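Local coordinates for protein putative mannose-6-phosphate isomerase YvyI (Bacillus subtilis, PDB 1QWR) that probably catalyses the interconversion of D-mannose 6-phosphate and D-fructose 6-phosphate, using one bound zinc ion per subunit, at residues Thr87-Val92 with Leu183-Gln188; Glu112-Lys117 with Gln189-Thr194; Thr118-Ile123 with Glu249-Tyr254; Ser269-Ser274 with Leu314-Ile319. One frame throughout, in Å; residues are numbered along the deposited sequence.

Interaction 1: Thr87-Val92 with Leu183-Gln188; sequences TKLLDV and LVLETQ
K88 and E186 stand side by side on neighbouring antiparallel strands, pointing the same way, with K88 CD 3.7 Å from E186 OE1. Their charged ends do not close a salt bridge: K88 NZ stays 4.3 Å from OE1, and a water joins the two, accepting from the amine and donating to the carboxylate. L90 also reaches E186, crossing it obliquely, with CD1 3.6 Å from E186 CD; V184 lies on the same face, its CB 4.2 Å from L90 CB. On the opposite face L89 and L185 meet methyl to methyl, CD2 to CD2 at 3.5 Å, and T87 CG2 touches L185 CD1. A second water links the hydroxyls of T87 and T187.

Underneath runs the regular ladder of a cupin β-barrel wall. K88 with E186 and L90 with V184 are the hydrogen-bonded pairs; the bond from K88 N to E186 O is 2.9 Å long.

Farther out, K88 reaches away from the backbone as a fully extended chain (chi2 176°), bringing NZ to a salt bridge with E40. Replacing K88 by an alanine would probably leave E40 without its charged mate and take one of the two holds from the bridging water. E186 OE2 accepts from W121 NE1, which fixes the carboxylate near the zinc ion. L25 and F29 of helix 24-29 cover L89 on the other face.

Interaction 2: Glu112-Lys117 with Gln189-Thr194; sequences EGELGK and QNSDAT
The hydroxyl of S191 works in both directions at once: it donates to L115 O across the contact, 2.8 Å away, and accepts from A193 N two residues on, closing an ST turn. The first bond is unusual in shape, because OG sits 44° out of the carbonyl plane of L115 instead of on a lone pair.

Beside it, E114 grips the same turn. CG lies anti to its backbone N, and the bend at the next torsion (chi2 84°) turns the carboxylate back onto the loop, where OE1 takes the N-H of D192 at 2.8 Å on its anti lone pair. H47 NE2 donates to the same oxygen, so OE1 has two partners. L115 lies against N190, its CD1 3.5 Å from N190 O, and a water joins that carbonyl to L115 N. K117 runs its aliphatic part alongside S191, CE coming within 3.2 Å of S191 O, while its amine forms a long, weak ion pair with E119. Q189 CB packs at 3.3 Å on G116 O.

Other partners hold the turn from outside: D192 is salt-bridged to K49, and A193 O accepts from ND1 of the zinc ligand H101, a second-shell hold on the metal site. Thus the loop between helix 104-110 and strand 119-126 is fastened to the one that leads from strand 182-189 to strand 195-198, home of R196, probably an active-site residue.

Interaction 3: Thr118-Ile123 with Glu249-Tyr254; sequences TECWYI and EYFSVY. With ZN (zinc ion), chain E.
F251 pushes its ring against T118 and C120 where two cupin modules meet: strand 119-126 belongs to the catalytic cupin and strand 252-259 to the C-terminal one. The touching parts run in nearly the same direction, 5° apart, yet no hydrogen bond crosses, and packing, mostly of side chains, makes the contact.

T118 O lies at the edge of the F251 ring, in its plane, 3.7 Å from CE2. C120 SG approaches the same ring obliquely, 4.5 Å from its centroid, a Cys sulfur-aromatic contact. F251 reaches both through a first torsion of 47°, which holds CG between its backbone N and carbonyl carbon. A serine here would probably open a gap beside the C120 sulfur and T118.

Apolar contacts flank the ring: V253 CG2 meets C120 SG at 3.7 Å, and T118 CG2 rests 3.8 Å from CD2 of Y250, whose side chain it crosses at about a right angle.

The polar partner of T118 OG1, S172 N, lies outside the pair.

Metal bonding lies on the far side of the strand, where E119 points away. H101 and H176 share the zinc ion with it and a water, and E119 OE2 is 2.5 Å from the metal.

Interaction 4: Ser269-Ser274 with Leu314-Ile319; sequences SFLICS and LIVSHI
I272 packs against S317 on two antiparallel strands of the C-terminal cupin domain, where 271-276 lies next to 312-318 in the barrel wall. Going outward along I272, CB comes 3.4 Å from S317 OG, CG2 stands 3.8 Å from the same oxygen, and CG1 is equally far from S317 OG and S317 O. The extended chain (chi2 169°) carries CD1 along the hydroxyl, 3.6 Å from OG, so four carbons gather about one hydroxyl. The I272 side chain also touches L85 and T87 of strand 85-92.

The backbone sets this pairing. I272 with S317 and S274 with I315 are hydrogen-bonded pairs, with I272 N 2.8 Å from S317 O. Between them C273 and V316 form a non-hydrogen-bonded pair on the other face, where C273 SG lies 4.0 Å from both V316 methyls and CB touches L314. L271 runs alongside H318, CD2 3.8 Å from H318 CB. S274 OG is hydrogen-bonded to H296, and it shares a water with I315 O.

Past the ladder the chain ends. H318 ND1 donates to the I319 carboxylate from above its plane, while NE2 bonds to Y254 OH. The I319 side chain crosses F270 at about a right angle, its CD1 near CE2. A water 2.9 Å from I319 N bridges it to F270 O and stands over the centre of the F270 ring.

From the N terminus, strand 85-92 opens interaction 1, and residues 112-117 and 118-123 open interactions 2 and 3 before any has closed. Residues 183-188 then close interaction 1, 189-194 close interaction 2, and 249-254 close interaction 3, so these three long loops all cross one another. Interaction 4 follows in series, a shorter loop of strands within the C-terminal cupin. Strand 182-189 lies between strands 85-92 and 119-126, tying interaction 1 to interaction 3, and runs on into interaction 2, near the metal site. Strands 252-259 and 312-318 are neighbours, joining interactions 3 and 4, while T87 and L185 of interaction 1 pack on I272 and I315 of interaction 4, bringing the two cupin modules together.

Interaction 1: Thr87-Val92 with Leu183-Gln188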
loop_
_atom_site.group_PDB
_atom_site.type_symbol
_atom_site.label_atom_id
_atom_site.label_comp_id
_atom_site.label_asym_id
_atom_site.label_seq_id
_atom_site.Cartn_x
_atom_site.Cartn_y
_atom_site.Cartn_z
ATOM N N THR A 87 3.297 0.890 -3.306
ATOM C CA THR A 87 2.730 1.637 -2.192
ATOM C C THR A 87 1.702 2.617 -2.719
ATOM O O THR A 87 1.979 3.378 -3.651
ATOM C CB THR A 87 3.816 2.433 -1.453
ATOM O OG1 THR A 87 4.855 1.541 -1.022
ATOM C CG2 THR A 87 3.234 3.151 -0.254
ATOM N N LYS A 88 0.539 2.624 -2.082
ATOM C CA LYS A 88 -0.541 3.525 -2.474
ATOM C C LYS A 88 -1.159 4.260 -1.301
ATOM O O LYS A 88 -1.074 3.808 -0.147
ATOM C CB LYS A 88 -1.695 2.738 -3.094
ATOM C CG LYS A 88 -1.344 1.891 -4.301
ATOM C CD LYS A 88 -2.609 1.100 -4.699
ATOM C CE LYS A 88 -2.339 0.067 -5.790
ATOM N NZ LYS A 88 -3.634 -0.589 -6.146
ATOM N N LEU A 89 -1.777 5.398 -1.625
ATOM C CA LEU A 89 -2.593 6.174 -0.686
ATOM C C LEU A 89 -4.004 5.929 -1.244
ATOM O O LEU A 89 -4.234 6.115 -2.460
ATOM C CB LEU A 89 -2.261 7.668 -0.736
ATOM C CG LEU A 89 -1.066 8.062 0.135
ATOM C CD1 LEU A 89 -0.733 9.547 -0.132
ATOM C CD2 LEU A 89 -1.388 7.844 1.629
ATOM N N LEU A 90 -4.938 5.502 -0.382
ATOM C CA LEU A 90 -6.296 5.186 -0.819
ATOM C C LEU A 90 -7.338 6.092 -0.171
ATOM O O LEU A 90 -7.368 6.229 1.054
ATOM C CB LEU A 90 -6.649 3.743 -0.459
ATOM C CG LEU A 90 -5.669 2.647 -0.888
ATOM C CD1 LEU A 90 -6.115 1.306 -0.311
ATOM C CD2 LEU A 90 -5.603 2.590 -2.394
ATOM N N ASP A 91 -8.176 6.698 -1.005
ATOM C CA ASP A 91 -9.249 7.573 -0.541
ATOM C C ASP A 91 -10.513 6.738 -0.673
ATOM O O ASP A 91 -11.148 6.703 -1.752
ATOM C CB ASP A 91 -9.345 8.807 -1.446
ATOM C CG ASP A 91 -10.522 9.708 -1.086
ATOM O OD1 ASP A 91 -11.189 9.461 -0.051
ATOM O OD2 ASP A 91 -10.763 10.662 -1.860
ATOM N N VAL A 92 -10.844 6.035 0.407
ATOM C CA VAL A 92 -12.010 5.159 0.405
ATOM C C VAL A 92 -13.229 5.950 0.884
ATOM O O VAL A 92 -13.587 5.925 2.065
ATOM C CB VAL A 92 -11.771 3.932 1.306
ATOM C CG1 VAL A 92 -12.881 2.879 1.077
ATOM C CG2 VAL A 92 -10.404 3.291 0.989
ATOM N N LEU A 183 -8.904 6.592 5.086
ATOM C CA LEU A 183 -7.778 7.136 4.328
ATOM C C LEU A 183 -6.646 6.185 4.687
ATOM O O LEU A 183 -6.207 6.151 5.840
ATOM C CB LEU A 183 -7.454 8.543 4.810
ATOM C CG LEU A 183 -6.227 9.157 4.148
ATOM C CD1 LEU A 183 -6.475 9.340 2.658
ATOM C CD2 LEU A 183 -5.959 10.502 4.806
ATOM N N VAL A 184 -6.154 5.435 3.702
ATOM C CA VAL A 184 -5.164 4.389 3.963
ATOM C C VAL A 184 -3.839 4.434 3.208
ATOM O O VAL A 184 -3.812 4.817 2.039
ATOM C CB VAL A 184 -5.819 3.006 3.636
ATOM C CG1 VAL A 184 -4.879 1.835 3.978
ATOM C CG2 VAL A 184 -7.120 2.873 4.374
ATOM N N LEU A 185 -2.758 4.034 3.881
ATOM C CA LEU A 185 -1.451 3.893 3.228
ATOM C C LEU A 185 -1.345 2.354 3.102
ATOM O O LEU A 185 -1.186 1.630 4.100
ATOM C CB LEU A 185 -0.311 4.463 4.083
ATOM C CG LEU A 185 1.111 4.542 3.471
ATOM C CD1 LEU A 185 1.634 3.150 3.160
ATOM C CD2 LEU A 185 1.091 5.380 2.218
ATOM N N GLU A 186 -1.437 1.869 1.858
ATOM C CA GLU A 186 -1.409 0.454 1.548
ATOM C C GLU A 186 -0.071 0.029 0.952
ATOM O O GLU A 186 0.351 0.553 -0.078
ATOM C CB GLU A 186 -2.526 0.148 0.551
ATOM C CG GLU A 186 -2.776 -1.326 0.256
ATOM C CD GLU A 186 -3.880 -1.482 -0.764
ATOM O OE1 GLU A 186 -3.698 -0.991 -1.895
ATOM O OE2 GLU A 186 -4.940 -2.069 -0.431
ATOM N N THR A 187 0.599 -0.909 1.607
ATOM C CA THR A 187 1.881 -1.387 1.090
ATOM C C THR A 187 1.594 -2.802 0.595
ATOM O O THR A 187 1.033 -3.601 1.319
ATOM C CB THR A 187 2.968 -1.354 2.189
ATOM O OG1 THR A 187 3.136 0.004 2.646
ATOM C CG2 THR A 187 4.326 -1.834 1.628
ATOM N N GLN A 188 1.945 -3.095 -0.655
ATOM C CA GLN A 188 1.627 -4.410 -1.212
ATOM C C GLN A 188 2.717 -4.913 -2.167
ATOM O O GLN A 188 3.674 -4.194 -2.460
ATOM C CB GLN A 188 0.286 -4.290 -1.949
ATOM C CG GLN A 188 0.342 -3.407 -3.215
ATOM C CD GLN A 188 -0.858 -2.452 -3.326
ATOM O OE1 GLN A 188 -0.895 -1.384 -2.688
ATOM N NE2 GLN A 188 -1.839 -2.838 -4.118
HETATM O O HOH W 1 5.286 1.419 1.697
HETATM O O HOH W 2 -4.996 -1.684 -4.115
#

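Interaction 2: Glu112-Lys117 with Gln189-Thr194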
loop_
_atom_site.group_PDB
_atom_site.type_symbol
_atom_site.label_atom_id
_atom_site.label_comp_id
_atom_site.label_asym_id
_atom_site.label_seq_id
_atom_site.Cartn_x
_atom_site.Cartn_y
_atom_site.Cartn_z
ATOM N N GLU A 112 -0.594 -14.670 -16.099
ATOM C CA GLU A 112 0.607 -14.497 -16.911
ATOM C C GLU A 112 1.857 -13.908 -16.242
ATOM O O GLU A 112 2.433 -12.913 -16.707
ATOM C CB GLU A 112 0.226 -13.682 -18.147
ATOM C CG GLU A 112 -0.777 -14.435 -19.025
ATOM C CD GLU A 112 -0.148 -15.667 -19.669
ATOM O OE1 GLU A 112 0.609 -15.478 -20.639
ATOM O OE2 GLU A 112 -0.392 -16.813 -19.209
ATOM N N GLY A 113 2.274 -14.533 -15.147
ATOM C CA GLY A 113 3.477 -14.101 -14.460
ATOM C C GLY A 113 3.355 -12.944 -13.487
ATOM O O GLY A 113 4.360 -12.501 -12.917
ATOM N N GLU A 114 2.139 -12.437 -13.312
ATOM C CA GLU A 114 1.899 -11.343 -12.380
ATOM C C GLU A 114 2.240 -11.884 -10.990
ATOM O O GLU A 114 2.048 -13.062 -10.721
ATOM C CB GLU A 114 0.425 -10.958 -12.414
ATOM C CG GLU A 114 0.057 -9.757 -11.587
ATOM C CD GLU A 114 0.294 -8.457 -12.337
ATOM O OE1 GLU A 114 -0.001 -7.380 -11.793
ATOM O OE2 GLU A 114 0.775 -8.522 -13.477
ATOM N N LEU A 115 2.756 -11.027 -10.117
ATOM C CA LEU A 115 3.070 -11.450 -8.751
ATOM C C LEU A 115 1.774 -11.588 -7.972
ATOM O O LEU A 115 0.727 -11.077 -8.392
ATOM C CB LEU A 115 3.939 -10.397 -8.050
ATOM C CG LEU A 115 5.370 -10.152 -8.523
ATOM C CD1 LEU A 115 6.026 -9.075 -7.642
ATOM C CD2 LEU A 115 6.160 -11.443 -8.449
ATOM N N GLY A 116 1.835 -12.275 -6.836
ATOM C CA GLY A 116 0.649 -12.388 -5.991
ATOM C C GLY A 116 0.496 -11.039 -5.296
ATOM O O GLY A 116 1.305 -10.134 -5.534
ATOM N N LYS A 117 -0.502 -10.877 -4.436
ATOM C CA LYS A 117 -0.673 -9.579 -3.776
ATOM C C LYS A 117 -0.958 -9.637 -2.264
ATOM O O LYS A 117 -2.064 -9.346 -1.804
ATOM C CB LYS A 117 -1.766 -8.755 -4.493
ATOM C CG LYS A 117 -1.762 -7.216 -4.321
ATOM C CD LYS A 117 -2.676 -6.640 -5.464
ATOM C CE LYS A 117 -2.890 -5.162 -5.490
ATOM N NZ LYS A 117 -3.756 -4.707 -4.396
ATOM N N GLN A 189 2.608 -6.162 -2.622
ATOM C CA GLN A 189 3.572 -6.650 -3.596
ATOM C C GLN A 189 3.204 -5.891 -4.866
ATOM O O GLN A 189 2.070 -5.430 -5.002
ATOM C CB GLN A 189 3.388 -8.136 -3.887
ATOM C CG GLN A 189 3.677 -9.027 -2.706
ATOM C CD GLN A 189 3.557 -10.473 -3.094
ATOM O OE1 GLN A 189 4.457 -11.045 -3.726
ATOM N NE2 GLN A 189 2.439 -11.073 -2.750
ATOM N N ASN A 190 4.159 -5.812 -5.792
ATOM C CA ASN A 190 3.999 -5.137 -7.098
ATOM C C ASN A 190 3.101 -6.014 -7.997
ATOM O O ASN A 190 3.560 -6.881 -8.749
ATOM C CB ASN A 190 5.397 -4.949 -7.691
ATOM C CG ASN A 190 5.369 -4.358 -9.090
ATOM O OD1 ASN A 190 4.350 -3.830 -9.545
ATOM N ND2 ASN A 190 6.504 -4.436 -9.773
ATOM N N SER A 191 1.799 -5.792 -7.888
ATOM C CA SER A 191 0.832 -6.625 -8.582
ATOM C C SER A 191 -0.491 -5.894 -8.660
ATOM O O SER A 191 -0.746 -5.002 -7.846
ATOM C CB SER A 191 0.649 -7.930 -7.775
ATOM O OG SER A 191 -0.562 -8.618 -8.076
ATOM N N ASP A 192 -1.331 -6.262 -9.631
ATOM C CA ASP A 192 -2.656 -5.659 -9.770
ATOM C C ASP A 192 -3.657 -6.805 -9.883
ATOM O O ASP A 192 -4.747 -6.635 -10.420
ATOM C CB ASP A 192 -2.701 -4.764 -11.023
ATOM C CG ASP A 192 -3.940 -3.873 -11.079
ATOM O OD1 ASP A 192 -4.448 -3.433 -10.020
ATOM O OD2 ASP A 192 -4.394 -3.589 -12.212
ATOM N N ALA A 193 -3.274 -7.970 -9.364
ATOM C CA ALA A 193 -4.126 -9.167 -9.410
ATOM C C ALA A 193 -5.232 -9.142 -8.360
ATOM O O ALA A 193 -4.991 -9.324 -7.151
ATOM C CB ALA A 193 -3.274 -10.399 -9.247
ATOM N N THR A 194 -6.461 -8.932 -8.836
ATOM C CA THR A 194 -7.619 -8.841 -7.956
ATOM C C THR A 194 -8.822 -9.611 -8.475
ATOM O O THR A 194 -9.207 -9.444 -9.622
ATOM C CB THR A 194 -8.049 -7.377 -7.795
ATOM O OG1 THR A 194 -6.975 -6.638 -7.206
ATOM C CG2 THR A 194 -9.299 -7.272 -6.915
HETATM O O HOH W 3 3.648 -8.224 -11.182
#

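Interaction 3: Thr118-Ile123 with Glu249-Tyr254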
loop_
_atom_site.group_PDB
_atom_site.type_symbol
_atom_site.label_atom_id
_atom_site.label_comp_id
_atom_site.label_asym_id
_atom_site.label_seq_id
_atom_site.Cartn_x
_atom_site.Cartn_y
_atom_site.Cartn_z
ATOM N N THR A 118 0.042 -10.058 -1.504
ATOM C CA THR A 118 -0.062 -10.002 -0.051
ATOM C C THR A 118 0.096 -8.486 0.174
ATOM O O THR A 118 0.833 -7.827 -0.566
ATOM C CB THR A 118 1.084 -10.780 0.590
ATOM O OG1 THR A 118 0.756 -12.173 0.538
ATOM C CG2 THR A 118 1.305 -10.358 2.060
ATOM N N GLU A 119 -0.605 -7.927 1.159
ATOM C CA GLU A 119 -0.547 -6.488 1.390
ATOM C C GLU A 119 -0.864 -6.154 2.841
ATOM O O GLU A 119 -1.128 -7.035 3.652
ATOM C CB GLU A 119 -1.562 -5.789 0.483
ATOM C CG GLU A 119 -2.983 -6.295 0.763
ATOM C CD GLU A 119 -4.032 -5.679 -0.127
ATOM O OE1 GLU A 119 -3.683 -5.196 -1.214
ATOM O OE2 GLU A 119 -5.220 -5.688 0.269
ATOM N N CYS A 120 -0.803 -4.873 3.170
ATOM C CA CYS A 120 -1.123 -4.448 4.522
ATOM C C CYS A 120 -1.647 -3.013 4.491
ATOM O O CYS A 120 -1.406 -2.244 3.531
ATOM C CB CYS A 120 0.102 -4.600 5.435
ATOM S SG CYS A 120 1.444 -3.450 5.015
ATOM N N TRP A 121 -2.393 -2.666 5.526
ATOM C CA TRP A 121 -3.009 -1.357 5.614
ATOM C C TRP A 121 -2.668 -0.614 6.884
ATOM O O TRP A 121 -2.743 -1.180 7.982
ATOM C CB TRP A 121 -4.538 -1.466 5.591
ATOM C CG TRP A 121 -5.110 -2.125 4.414
ATOM C CD1 TRP A 121 -4.711 -1.990 3.119
ATOM C CD2 TRP A 121 -6.240 -3.009 4.405
ATOM N NE1 TRP A 121 -5.525 -2.734 2.298
ATOM C CE2 TRP A 121 -6.470 -3.371 3.063
ATOM C CE3 TRP A 121 -7.078 -3.527 5.405
ATOM C CZ2 TRP A 121 -7.504 -4.231 2.687
ATOM C CZ3 TRP A 121 -8.115 -4.386 5.033
ATOM C CH2 TRP A 121 -8.318 -4.730 3.686
ATOM N N TYR A 122 -2.268 0.640 6.728
ATOM C CA TYR A 122 -2.050 1.488 7.884
ATOM C C TYR A 122 -3.177 2.496 7.750
ATOM O O TYR A 122 -3.288 3.184 6.732
ATOM C CB TYR A 122 -0.719 2.247 7.844
ATOM C CG TYR A 122 -0.659 3.283 8.932
ATOM C CD1 TYR A 122 -0.505 2.897 10.268
ATOM C CD2 TYR A 122 -0.840 4.653 8.650
ATOM C CE1 TYR A 122 -0.539 3.842 11.298
ATOM C CE2 TYR A 122 -0.872 5.608 9.682
ATOM C CZ TYR A 122 -0.727 5.190 11.005
ATOM O OH TYR A 122 -0.833 6.102 12.046
ATOM N N ILE A 123 -4.025 2.581 8.771
ATOM C CA ILE A 123 -5.139 3.508 8.719
ATOM C C ILE A 123 -4.681 4.905 9.151
ATOM O O ILE A 123 -4.457 5.164 10.342
ATOM C CB ILE A 123 -6.283 3.045 9.640
ATOM C CG1 ILE A 123 -6.656 1.586 9.320
ATOM C CG2 ILE A 123 -7.482 4.004 9.508
ATOM C CD1 ILE A 123 -7.139 1.342 7.853
ATOM N N GLU A 249 7.438 -12.031 5.129
ATOM C CA GLU A 249 8.150 -12.629 4.006
ATOM C C GLU A 249 8.257 -11.689 2.820
ATOM O O GLU A 249 9.215 -11.762 2.061
ATOM C CB GLU A 249 7.433 -13.901 3.546
ATOM C CG GLU A 249 7.050 -14.838 4.675
ATOM C CD GLU A 249 6.203 -16.019 4.201
ATOM O OE1 GLU A 249 5.605 -16.701 5.067
ATOM O OE2 GLU A 249 6.140 -16.264 2.966
ATOM N N TYR A 250 7.277 -10.809 2.654
ATOM C CA TYR A 250 7.265 -9.922 1.499
ATOM C C TYR A 250 7.686 -8.492 1.770
ATOM O O TYR A 250 8.102 -7.797 0.852
ATOM C CB TYR A 250 5.869 -9.913 0.867
ATOM C CG TYR A 250 5.414 -11.284 0.428
ATOM C CD1 TYR A 250 5.827 -11.826 -0.787
ATOM C CD2 TYR A 250 4.650 -12.076 1.280
ATOM C CE1 TYR A 250 5.487 -13.144 -1.138
ATOM C CE2 TYR A 250 4.308 -13.377 0.945
ATOM C CZ TYR A 250 4.728 -13.909 -0.259
ATOM O OH TYR A 250 4.402 -15.218 -0.553
ATOM N N PHE A 251 7.577 -8.058 3.022
ATOM C CA PHE A 251 7.950 -6.694 3.397
ATOM C C PHE A 251 7.903 -6.494 4.899
ATOM O O PHE A 251 7.336 -7.309 5.627
ATOM C CB PHE A 251 6.992 -5.669 2.739
ATOM C CG PHE A 251 5.516 -6.016 2.880
ATOM C CD1 PHE A 251 4.855 -5.879 4.108
ATOM C CD2 PHE A 251 4.794 -6.495 1.767
ATOM C CE1 PHE A 251 3.482 -6.217 4.240
ATOM C CE2 PHE A 251 3.425 -6.835 1.877
ATOM C CZ PHE A 251 2.761 -6.701 3.107
ATOM N N SER A 252 8.521 -5.404 5.342
ATOM C CA SER A 252 8.544 -4.988 6.753
ATOM C C SER A 252 8.043 -3.545 6.652
ATOM O O SER A 252 8.482 -2.787 5.763
ATOM C CB SER A 252 9.972 -5.003 7.320
ATOM O OG SER A 252 10.482 -6.349 7.414
ATOM N N VAL A 253 7.142 -3.163 7.548
ATOM C CA VAL A 253 6.570 -1.823 7.514
ATOM C C VAL A 253 6.685 -1.174 8.878
ATOM O O VAL A 253 6.478 -1.845 9.891
ATOM C CB VAL A 253 5.091 -1.884 7.090
ATOM C CG1 VAL A 253 4.516 -0.441 6.931
ATOM C CG2 VAL A 253 4.991 -2.655 5.752
ATOM N N TYR A 254 6.977 0.128 8.883
ATOM C CA TYR A 254 7.200 0.883 10.117
ATOM C C TYR A 254 6.610 2.281 10.064
ATOM O O TYR A 254 6.335 2.814 8.997
ATOM C CB TYR A 254 8.689 1.101 10.338
ATOM C CG TYR A 254 9.553 -0.098 10.157
ATOM C CD1 TYR A 254 10.133 -0.728 11.259
ATOM C CD2 TYR A 254 9.819 -0.605 8.883
ATOM C CE1 TYR A 254 10.952 -1.816 11.101
ATOM C CE2 TYR A 254 10.641 -1.710 8.713
ATOM C CZ TYR A 254 11.212 -2.311 9.837
ATOM O OH TYR A 254 12.077 -3.381 9.695
HETATM ZN ZN ZN E . -6.968 -5.279 -1.478
HETATM O O HOH W 4 -5.191 -4.108 -2.967
#

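Interaction 4: Ser269-Ser274 with Leu314-Ile319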
loop_
_atom_site.group_PDB
_atom_site.type_symbol
_atom_site.label_atom_id
_atom_site.label_comp_id
_atom_site.label_asym_id
_atom_site.label_seq_id
_atom_site.Cartn_x
_atom_site.Cartn_y
_atom_site.Cartn_z
ATOM N N SER A 269 18.583 -2.668 2.044
ATOM C CA SER A 269 18.898 -2.611 0.615
ATOM C C SER A 269 18.412 -1.283 0.030
ATOM O O SER A 269 19.013 -0.739 -0.888
ATOM C CB SER A 269 18.251 -3.783 -0.104
ATOM O OG SER A 269 18.915 -4.972 0.288
ATOM N N PHE A 270 17.288 -0.802 0.545
ATOM C CA PHE A 270 16.721 0.499 0.180
ATOM C C PHE A 270 15.496 0.699 1.064
ATOM O O PHE A 270 14.938 -0.275 1.577
ATOM C CB PHE A 270 16.329 0.569 -1.302
ATOM C CG PHE A 270 15.338 -0.473 -1.722
ATOM C CD1 PHE A 270 13.962 -0.211 -1.699
ATOM C CD2 PHE A 270 15.782 -1.715 -2.170
ATOM C CE1 PHE A 270 13.043 -1.179 -2.122
ATOM C CE2 PHE A 270 14.879 -2.687 -2.587
ATOM C CZ PHE A 270 13.507 -2.426 -2.568
ATOM N N LEU A 271 15.088 1.948 1.270
ATOM C CA LEU A 271 13.902 2.221 2.093
ATOM C C LEU A 271 12.882 2.972 1.268
ATOM O O LEU A 271 13.239 3.922 0.573
ATOM C CB LEU A 271 14.266 3.087 3.307
ATOM C CG LEU A 271 15.182 2.471 4.364
ATOM C CD1 LEU A 271 15.350 3.479 5.518
ATOM C CD2 LEU A 271 14.593 1.148 4.874
ATOM N N ILE A 272 11.632 2.533 1.341
ATOM C CA ILE A 272 10.507 3.165 0.657
ATOM C C ILE A 272 9.861 4.057 1.724
ATOM O O ILE A 272 9.445 3.547 2.772
ATOM C CB ILE A 272 9.483 2.127 0.201
ATOM C CG1 ILE A 272 10.100 1.246 -0.880
ATOM C CG2 ILE A 272 8.186 2.841 -0.270
ATOM C CD1 ILE A 272 9.263 -0.003 -1.230
ATOM N N CYS A 273 9.724 5.358 1.436
ATOM C CA CYS A 273 9.210 6.322 2.405
ATOM C C CYS A 273 8.063 7.198 1.904
ATOM O O CYS A 273 8.131 7.724 0.785
ATOM C CB CYS A 273 10.352 7.262 2.850
ATOM S SG CYS A 273 11.879 6.403 3.360
ATOM N N SER A 274 7.037 7.359 2.750
ATOM C CA SER A 274 5.855 8.194 2.465
ATOM C C SER A 274 5.627 9.146 3.645
ATOM O O SER A 274 5.503 8.711 4.807
ATOM C CB SER A 274 4.579 7.332 2.286
ATOM O OG SER A 274 4.683 6.444 1.184
ATOM N N LEU A 314 6.180 9.499 8.974
ATOM C CA LEU A 314 6.381 8.767 7.721
ATOM C C LEU A 314 6.043 7.302 7.909
ATOM O O LEU A 314 6.167 6.781 8.995
ATOM C CB LEU A 314 7.837 8.833 7.252
ATOM C CG LEU A 314 8.406 10.190 6.838
ATOM C CD1 LEU A 314 8.857 10.974 8.074
ATOM C CD2 LEU A 314 9.596 9.937 5.903
ATOM N N ILE A 315 5.596 6.648 6.843
ATOM C CA ILE A 315 5.358 5.201 6.875
ATOM C C ILE A 315 6.481 4.751 5.939
ATOM O O ILE A 315 6.638 5.278 4.813
ATOM C CB ILE A 315 4.007 4.783 6.281
ATOM C CG1 ILE A 315 2.867 5.257 7.197
ATOM C CG2 ILE A 315 3.963 3.252 6.135
ATOM C CD1 ILE A 315 2.975 4.711 8.643
ATOM N N VAL A 316 7.278 3.808 6.411
ATOM C CA VAL A 316 8.434 3.328 5.664
ATOM C C VAL A 316 8.398 1.813 5.544
ATOM O O VAL A 316 7.911 1.106 6.452
ATOM C CB VAL A 316 9.739 3.763 6.399
ATOM C CG1 VAL A 316 10.958 3.274 5.650
ATOM C CG2 VAL A 316 9.766 5.288 6.564
ATOM N N SER A 317 8.902 1.307 4.417
ATOM C CA SER A 317 8.945 -0.134 4.186
ATOM C C SER A 317 10.220 -0.559 3.444
ATOM O O SER A 317 10.943 0.267 2.873
ATOM C CB SER A 317 7.710 -0.594 3.393
ATOM O OG SER A 317 7.703 -0.073 2.050
ATOM N N HIS A 318 10.517 -1.846 3.524
ATOM C CA HIS A 318 11.669 -2.400 2.824
ATOM C C HIS A 318 11.416 -3.883 2.686
ATOM O O HIS A 318 10.470 -4.412 3.287
ATOM C CB HIS A 318 12.986 -2.095 3.568
ATOM C CG HIS A 318 13.119 -2.766 4.905
ATOM N ND1 HIS A 318 13.415 -4.103 5.039
ATOM C CD2 HIS A 318 13.050 -2.268 6.166
ATOM C CE1 HIS A 318 13.528 -4.403 6.324
ATOM N NE2 HIS A 318 13.313 -3.307 7.028
ATOM N N ILE A 319 12.227 -4.571 1.890
ATOM C CA ILE A 319 11.983 -5.995 1.732
ATOM C C ILE A 319 12.621 -6.822 2.825
ATOM O O ILE A 319 13.557 -6.313 3.482
ATOM C CB ILE A 319 12.434 -6.498 0.341
ATOM C CG1 ILE A 319 13.849 -6.015 0.023
ATOM C CG2 ILE A 319 11.472 -5.983 -0.711
ATOM C CD1 ILE A 319 14.246 -6.233 -1.426
ATOM O OXT ILE A 319 12.153 -7.967 3.013
HETATM O O HOH W 5 14.435 -2.952 0.887
HETATM O O HOH W 6 5.668 4.140 2.393
#